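Local coordinates for putative transcriptional regulator TRANSCRIPTION REGULATOR protein (Rhizobium meliloti, PDB 5NLA), which binds c-di-GMP and, as an AraC-like activator, regulates extracellular polysaccharide production, probably through sequence-specific DNA binding, at residues Phe85-Thr90 against Val103-Ser108; Pro120-Asn125 against Gly250-Ala255; Leu268-Ile273 against Gly293-Ile298. All coordinates share one frame; numbering follows the deposited sequence.

Contact 1 of 3, residues Phe85-Thr90 against Val103-Ser108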
# COMPACT_ATOMS: atom_id res chain seq x y z
N PHE A 85 -10.04 -13.40 17.87
CA PHE A 85 -9.27 -12.37 17.21
C PHE A 85 -10.22 -11.43 16.45
O PHE A 85 -10.31 -11.48 15.22
CB PHE A 85 -8.25 -13.01 16.28
CG PHE A 85 -7.20 -12.06 15.79
CD1 PHE A 85 -6.05 -11.84 16.54
CD2 PHE A 85 -7.35 -11.39 14.57
CE1 PHE A 85 -5.07 -10.97 16.10
CE2 PHE A 85 -6.36 -10.51 14.12
CZ PHE A 85 -5.23 -10.29 14.89
N PRO A 86 -10.93 -10.55 17.18
CA PRO A 86 -11.95 -9.69 16.59
C PRO A 86 -11.34 -8.58 15.72
O PRO A 86 -10.71 -7.67 16.25
CB PRO A 86 -12.66 -9.09 17.80
CG PRO A 86 -11.61 -9.05 18.86
CD PRO A 86 -10.64 -10.17 18.58
N ALA A 87 -11.55 -8.66 14.41
CA ALA A 87 -10.94 -7.74 13.46
C ALA A 87 -11.92 -7.36 12.35
O ALA A 87 -12.85 -8.10 12.04
CB ALA A 87 -9.67 -8.33 12.88
N GLU A 88 -11.69 -6.17 11.78
CA GLU A 88 -12.54 -5.58 10.77
C GLU A 88 -11.69 -4.83 9.77
O GLU A 88 -10.81 -4.06 10.16
CB GLU A 88 -13.51 -4.59 11.41
CG GLU A 88 -14.97 -5.02 11.42
CD GLU A 88 -15.90 -3.85 11.63
OE1 GLU A 88 -15.54 -2.92 12.41
OE2 GLU A 88 -16.99 -3.84 11.01
N LEU A 89 -11.97 -5.08 8.49
CA LEU A 89 -11.46 -4.28 7.39
C LEU A 89 -12.67 -3.76 6.66
O LEU A 89 -13.66 -4.47 6.50
CB LEU A 89 -10.63 -5.13 6.43
CG LEU A 89 -9.10 -5.20 6.49
CD1 LEU A 89 -8.50 -5.06 5.09
CD2 LEU A 89 -8.47 -4.19 7.44
N THR A 90 -12.60 -2.50 6.24
CA THR A 90 -13.67 -1.89 5.49
C THR A 90 -13.04 -1.10 4.35
O THR A 90 -12.26 -0.20 4.60
CB THR A 90 -14.53 -1.01 6.42
OG1 THR A 90 -14.68 -1.65 7.69
CG2 THR A 90 -15.90 -0.75 5.83
N VAL A 103 -9.68 -2.26 11.96
CA VAL A 103 -9.70 -2.42 13.41
C VAL A 103 -9.18 -3.82 13.71
O VAL A 103 -9.69 -4.80 13.18
CB VAL A 103 -11.11 -2.25 14.01
CG1 VAL A 103 -11.07 -2.47 15.52
CG2 VAL A 103 -11.66 -0.88 13.68
N THR A 104 -8.16 -3.90 14.55
CA THR A 104 -7.41 -5.14 14.69
C THR A 104 -6.79 -5.29 16.10
O THR A 104 -6.42 -4.29 16.72
CB THR A 104 -6.35 -5.20 13.57
OG1 THR A 104 -5.90 -6.55 13.41
CG2 THR A 104 -5.17 -4.27 13.85
N PRO A 105 -6.72 -6.53 16.64
CA PRO A 105 -6.02 -6.76 17.91
C PRO A 105 -4.49 -6.78 17.74
O PRO A 105 -4.00 -6.69 16.62
CB PRO A 105 -6.52 -8.15 18.36
CG PRO A 105 -7.72 -8.42 17.54
CD PRO A 105 -7.49 -7.72 16.24
N ALA A 106 -3.76 -6.88 18.85
CA ALA A 106 -2.29 -6.90 18.79
C ALA A 106 -1.83 -8.10 18.01
O ALA A 106 -2.28 -9.21 18.27
CB ALA A 106 -1.67 -6.92 20.17
N HIS A 107 -0.98 -7.88 17.02
CA HIS A 107 -0.36 -8.97 16.26
C HIS A 107 0.97 -8.48 15.73
O HIS A 107 1.33 -7.31 15.90
CB HIS A 107 -1.28 -9.39 15.10
CG HIS A 107 -1.51 -8.31 14.10
ND1 HIS A 107 -2.32 -7.22 14.36
CD2 HIS A 107 -0.98 -8.10 12.87
CE1 HIS A 107 -2.30 -6.41 13.32
NE2 HIS A 107 -1.49 -6.91 12.41
N SER A 108 1.71 -9.39 15.12
CA SER A 108 2.92 -9.04 14.42
C SER A 108 2.72 -9.32 12.92
O SER A 108 1.84 -10.11 12.51
CB SER A 108 4.11 -9.78 15.01
OG SER A 108 4.00 -11.16 14.73
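F85 lays one face of its ring against P105, the proline at which the chain leaves strand 97-104 for strand 107-111. The chi1 of -167° sets CG opposite the backbone N, so that from CB the ring extends across to the other segment. CG comes first, meeting P105 CG, and CD1 continues over the same methylene and P105 CB. On the second flank CD2 and CE2 follow P105 CD, with T104 OG1 also near CE2. CE1 lies 3.9 Å from A106 O, which approaches the ring edge close to its plane. At the tip, F85 CZ is 3.7 Å from P105 CD; F85 CZ is also 4.1 Å from H107 CB, which again sits at the edge. The evidence for a CH-pi contact is that P105 CD stands 3.8 Å from the F85 ring centroid and only 18° off the ring normal. P86 adds a second proline surface, its CD 3.6 Å from P105 CG.

Backbone pairing takes over at E88 and V103, an antiparallel hydrogen-bonded pair in which E88 N to V103 O and V103 N to E88 O both measure 2.8 Å. Their side chains share a sheet face, and the E88 carboxylate is salt-bridged to R52. Within the turn, H107 ND1 donates to P105 O at 2.9 Å, nearly straight at 172° and in the imidazole plane, tying the histidine ring back to the proline.

The contact lies at the open end of the hairpin 88-94/97-104 in the seven-stranded sheet, where the chain crosses to the five-stranded one; F60 and W63 of helix 59-67 also meet the F85 ring, F60 edge-to-face.

Contact 2 of 3, residues Pro120-Asn125 against Gly250-Ala255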
# COMPACT_ATOMS: atom_id res chain seq x y z
N PRO A 120 2.46 -8.90 -6.97
CA PRO A 120 2.11 -7.77 -7.83
C PRO A 120 1.76 -6.46 -7.10
O PRO A 120 1.39 -5.48 -7.74
CB PRO A 120 0.89 -8.29 -8.61
CG PRO A 120 0.24 -9.24 -7.68
CD PRO A 120 1.34 -9.85 -6.85
N ILE A 121 1.86 -6.45 -5.77
CA ILE A 121 1.46 -5.29 -4.99
C ILE A 121 2.71 -4.43 -4.75
O ILE A 121 3.72 -4.92 -4.24
CB ILE A 121 0.80 -5.72 -3.65
CG1 ILE A 121 -0.49 -6.51 -3.94
CG2 ILE A 121 0.48 -4.51 -2.78
CD1 ILE A 121 -1.02 -7.30 -2.76
N ASP A 122 2.63 -3.16 -5.16
CA ASP A 122 3.70 -2.18 -4.90
C ASP A 122 3.14 -0.79 -4.56
O ASP A 122 3.80 0.24 -4.78
CB ASP A 122 4.62 -2.10 -6.10
CG ASP A 122 3.90 -1.67 -7.36
OD1 ASP A 122 2.65 -1.62 -7.37
OD2 ASP A 122 4.60 -1.40 -8.36
N HIS A 123 1.95 -0.77 -3.99
CA HIS A 123 1.28 0.48 -3.69
C HIS A 123 2.14 1.28 -2.71
O HIS A 123 2.98 0.72 -2.00
CB HIS A 123 -0.10 0.22 -3.07
CG HIS A 123 -1.09 -0.42 -4.00
ND1 HIS A 123 -0.91 -1.67 -4.53
CD2 HIS A 123 -2.29 0.01 -4.45
CE1 HIS A 123 -1.94 -1.97 -5.31
NE2 HIS A 123 -2.80 -0.97 -5.27
N TRP A 124 1.94 2.60 -2.71
CA TRP A 124 2.44 3.45 -1.64
C TRP A 124 1.41 3.36 -0.52
O TRP A 124 0.22 3.62 -0.73
CB TRP A 124 2.57 4.89 -2.11
CG TRP A 124 3.32 5.05 -3.40
CD1 TRP A 124 2.78 5.20 -4.63
CD2 TRP A 124 4.74 5.06 -3.57
NE1 TRP A 124 3.77 5.31 -5.56
CE2 TRP A 124 4.98 5.23 -4.94
CE3 TRP A 124 5.83 4.95 -2.70
CZ2 TRP A 124 6.26 5.29 -5.47
CZ3 TRP A 124 7.10 5.00 -3.23
CH2 TRP A 124 7.31 5.17 -4.60
N ASN A 125 1.84 2.95 0.66
CA ASN A 125 0.95 2.76 1.79
C ASN A 125 1.18 3.92 2.76
O ASN A 125 2.31 4.18 3.18
CB ASN A 125 1.26 1.42 2.47
CG ASN A 125 0.14 0.90 3.38
OD1 ASN A 125 0.38 -0.00 4.17
ND2 ASN A 125 -1.07 1.44 3.26
N GLY A 250 11.37 -5.03 -4.48
CA GLY A 250 10.67 -6.15 -5.12
C GLY A 250 10.48 -5.95 -6.62
O GLY A 250 10.50 -4.81 -7.11
N VAL A 251 10.31 -7.06 -7.35
CA VAL A 251 10.18 -7.00 -8.79
C VAL A 251 9.17 -5.98 -9.29
O VAL A 251 9.52 -5.16 -10.13
CB VAL A 251 9.92 -8.38 -9.49
CG1 VAL A 251 11.20 -9.19 -9.55
CG2 VAL A 251 8.78 -9.17 -8.87
N MET A 252 7.95 -6.00 -8.77
CA MET A 252 6.87 -5.18 -9.35
C MET A 252 7.13 -3.69 -9.21
O MET A 252 6.84 -2.93 -10.12
CB MET A 252 5.51 -5.51 -8.75
CG MET A 252 4.31 -4.86 -9.46
SD MET A 252 4.21 -5.10 -11.25
CE MET A 252 2.55 -5.77 -11.26
N GLU A 253 7.68 -3.29 -8.07
CA GLU A 253 8.07 -1.90 -7.86
C GLU A 253 9.18 -1.52 -8.85
O GLU A 253 9.16 -0.44 -9.43
CB GLU A 253 8.48 -1.66 -6.39
CG GLU A 253 8.02 -0.35 -5.76
CD GLU A 253 9.13 0.66 -5.59
OE1 GLU A 253 9.85 0.89 -6.59
OE2 GLU A 253 9.27 1.22 -4.47
N ARG A 254 10.13 -2.43 -9.06
CA ARG A 254 11.21 -2.20 -10.03
C ARG A 254 10.71 -2.13 -11.47
O ARG A 254 11.19 -1.31 -12.24
CB ARG A 254 12.34 -3.22 -9.87
CG ARG A 254 13.26 -2.88 -8.71
CD ARG A 254 14.44 -3.82 -8.59
NE ARG A 254 13.98 -5.17 -8.27
CZ ARG A 254 14.29 -6.29 -8.94
NH1 ARG A 254 15.11 -6.28 -9.99
NH2 ARG A 254 13.77 -7.45 -8.52
N ALA A 255 9.73 -2.97 -11.80
CA ALA A 255 9.08 -2.97 -13.12
C ALA A 255 8.25 -1.70 -13.37
O ALA A 255 8.38 -1.07 -14.42
CB ALA A 255 8.20 -4.19 -13.27
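Apolar packing centres on M252, which faces P120 from the first turn of helix 251-261. Its chain bends at chi2 and chi3, folding CE back to P120, where it lies 4.0 Å from P120 CB. Aliphatic carbons also meet one residue further on, D122 CB being 3.8 Å from E253 CG. A carbon-to-carbonyl van der Waals contact adds to these, M252 CG lying 3.4 Å from P120 O.

In chain order, this joins the lead-in to strand 124-129 of the seven-stranded sheet to a helix 125 residues later. That helix precedes helices 270-275 and 281-288, consistent with the first helix of an AraC-type DNA-binding domain, so the contact probably joins the sheet-bearing N-terminal part to the DNA-binding part.

Polar groups find their partners beyond the two segments. D122 crosses M252 obliquely with chi1 at 60°, which turns its carboxylate toward the helix; OD2 is 3.6 Å from M252 CG, yet its hydrogen bond is to H256 ND1, on the same helix. E253 OE2 bonds to S154 OG on strand 150-154 and lies 4.4 Å from W124 CH2. The W124 ring is held from its other end, NE1 bonding to Y175 O.

Contact 3 of 3, residues Leu268-Ile273 against Gly293-Ile298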
# COMPACT_ATOMS: atom_id res chain seq x y z
N LEU A 268 10.58 0.39 -25.67
CA LEU A 268 10.10 -0.25 -24.46
C LEU A 268 9.25 -1.46 -24.84
O LEU A 268 8.03 -1.35 -25.01
CB LEU A 268 9.31 0.74 -23.60
CG LEU A 268 8.84 0.23 -22.24
CD1 LEU A 268 10.03 0.09 -21.29
CD2 LEU A 268 7.78 1.16 -21.67
N THR A 269 9.93 -2.58 -25.04
CA THR A 269 9.30 -3.89 -25.22
C THR A 269 9.27 -4.67 -23.90
O THR A 269 9.87 -4.25 -22.91
CB THR A 269 10.07 -4.71 -26.27
OG1 THR A 269 11.43 -4.88 -25.83
CG2 THR A 269 10.07 -4.00 -27.61
N PRO A 270 8.55 -5.81 -23.86
CA PRO A 270 8.66 -6.70 -22.70
C PRO A 270 10.05 -7.32 -22.51
O PRO A 270 10.44 -7.60 -21.38
CB PRO A 270 7.63 -7.79 -22.99
CG PRO A 270 6.67 -7.18 -23.94
CD PRO A 270 7.47 -6.23 -24.77
N GLU A 271 10.78 -7.51 -23.60
CA GLU A 271 12.11 -8.15 -23.56
C GLU A 271 13.13 -7.29 -22.81
O GLU A 271 13.90 -7.79 -21.99
CB GLU A 271 12.63 -8.44 -24.98
CG GLU A 271 11.80 -9.43 -25.79
CD GLU A 271 10.82 -8.77 -26.75
OE1 GLU A 271 9.72 -8.37 -26.30
OE2 GLU A 271 11.15 -8.66 -27.96
N THR A 272 13.13 -6.00 -23.12
CA THR A 272 14.01 -5.06 -22.43
C THR A 272 13.72 -4.99 -20.95
O THR A 272 14.65 -4.96 -20.15
CB THR A 272 14.00 -3.65 -23.04
OG1 THR A 272 14.86 -2.80 -22.27
CG2 THR A 272 12.62 -3.03 -23.04
N ILE A 273 12.43 -4.98 -20.58
CA ILE A 273 12.02 -4.92 -19.17
C ILE A 273 12.56 -6.15 -18.45
O ILE A 273 13.18 -6.03 -17.40
CB ILE A 273 10.48 -4.87 -18.99
CG1 ILE A 273 9.91 -3.56 -19.55
CG2 ILE A 273 10.08 -5.00 -17.51
CD1 ILE A 273 8.41 -3.59 -19.76
N GLY A 293 -1.92 -7.51 -18.71
CA GLY A 293 -0.64 -7.80 -19.37
C GLY A 293 0.25 -6.57 -19.49
O GLY A 293 -0.23 -5.44 -19.35
N VAL A 294 1.53 -6.79 -19.77
CA VAL A 294 2.52 -5.70 -19.78
C VAL A 294 2.32 -4.75 -20.96
O VAL A 294 2.56 -3.55 -20.83
CB VAL A 294 3.98 -6.23 -19.73
CG1 VAL A 294 4.45 -6.74 -21.09
CG2 VAL A 294 4.93 -5.15 -19.22
N LEU A 295 1.90 -5.29 -22.10
CA LEU A 295 1.63 -4.47 -23.28
C LEU A 295 0.37 -3.66 -23.04
O LEU A 295 0.36 -2.45 -23.26
CB LEU A 295 1.49 -5.33 -24.55
CG LEU A 295 2.75 -6.02 -25.08
CD1 LEU A 295 2.41 -6.89 -26.28
CD2 LEU A 295 3.84 -5.02 -25.44
N ASN A 296 -0.68 -4.30 -22.55
CA ASN A 296 -1.92 -3.61 -22.21
C ASN A 296 -1.66 -2.44 -21.26
O ASN A 296 -2.22 -1.35 -21.41
CB ASN A 296 -2.92 -4.59 -21.59
CG ASN A 296 -4.30 -3.99 -21.43
OD1 ASN A 296 -4.80 -3.83 -20.30
ND2 ASN A 296 -4.94 -3.66 -22.55
N TYR A 297 -0.80 -2.67 -20.28
CA TYR A 297 -0.43 -1.68 -19.28
C TYR A 297 0.34 -0.50 -19.86
O TYR A 297 0.07 0.65 -19.50
CB TYR A 297 0.40 -2.35 -18.18
CG TYR A 297 0.78 -1.43 -17.05
CD1 TYR A 297 -0.12 -1.16 -16.01
CD2 TYR A 297 2.05 -0.84 -17.00
CE1 TYR A 297 0.24 -0.32 -14.96
CE2 TYR A 297 2.41 0.00 -15.96
CZ TYR A 297 1.50 0.26 -14.94
OH TYR A 297 1.87 1.10 -13.92
N ILE A 298 1.33 -0.78 -20.71
CA ILE A 298 2.14 0.27 -21.34
C ILE A 298 1.27 1.15 -22.25
O ILE A 298 1.43 2.38 -22.28
CB ILE A 298 3.36 -0.31 -22.11
CG1 ILE A 298 4.38 -0.87 -21.11
CG2 ILE A 298 4.03 0.74 -22.99
CD1 ILE A 298 5.43 -1.78 -21.72
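I298 N bonds to V294 O at 3.0 Å in the first turn of helix 294-306, and this spacing of four residues brings V294 and I298 to the same helical face, turned toward L268, P270 and I273. Their order and the family assignment are consistent with helices 270-275 and 281-288 forming an AraC-type helix-turn-helix; helix 294-306 is then probably the linker that follows it, and the contact packs it against the start of the motif.

Every pairing across the contact is apolar. P270 opens helix 270-275, and its CG touches two neighbouring side chains of the other helix: it lies 3.6 Å from V294 CG1 and 3.9 Å from L295 CD2, the leucine crossing at about a right angle. With chi1 at 78°, V294 divides its methyls, sending CG1 to the proline and CG2 to I273. At the other border L268 CD2 is 3.8 Å from I298 CD1, and the two side chains cross obliquely.

T269 caps helix 270-275 through a weak bond from T272 N to T269 OG1, while T272 OG1 is hydrogen-bonded to Y258 OH of helix 251-261. L284 of helix 281-288 also touches P270 and I273. I273 CD1 makes two contacts, 3.9 Å from V294 CG2 and, tip to tip, 4.0 Å from I298 CD1.

Overall arrangement
The three contacts follow one another along the chain, each closing before the next opens. Contacts 1 and 2 both reach the seven-stranded antiparallel sheet, but their centres are about 25 Å apart and their nearest atoms about 10 Å, so they do not touch. Contact 2 is the most central, its centre about 9 Å from that of the chain. From it, helix 251-261 leads on to helix 270-275 of contact 3; the centres of contacts 2 and 3 are about 16 Å apart and their nearest atoms about 5 Å. H256 connects the two indirectly, bonding to D122 of contact 2 and its ring meeting that of Y297, planes about 25° apart. Contacts 1 and 3, with centres about 38 Å apart, lie on opposite sides of the chain's centre.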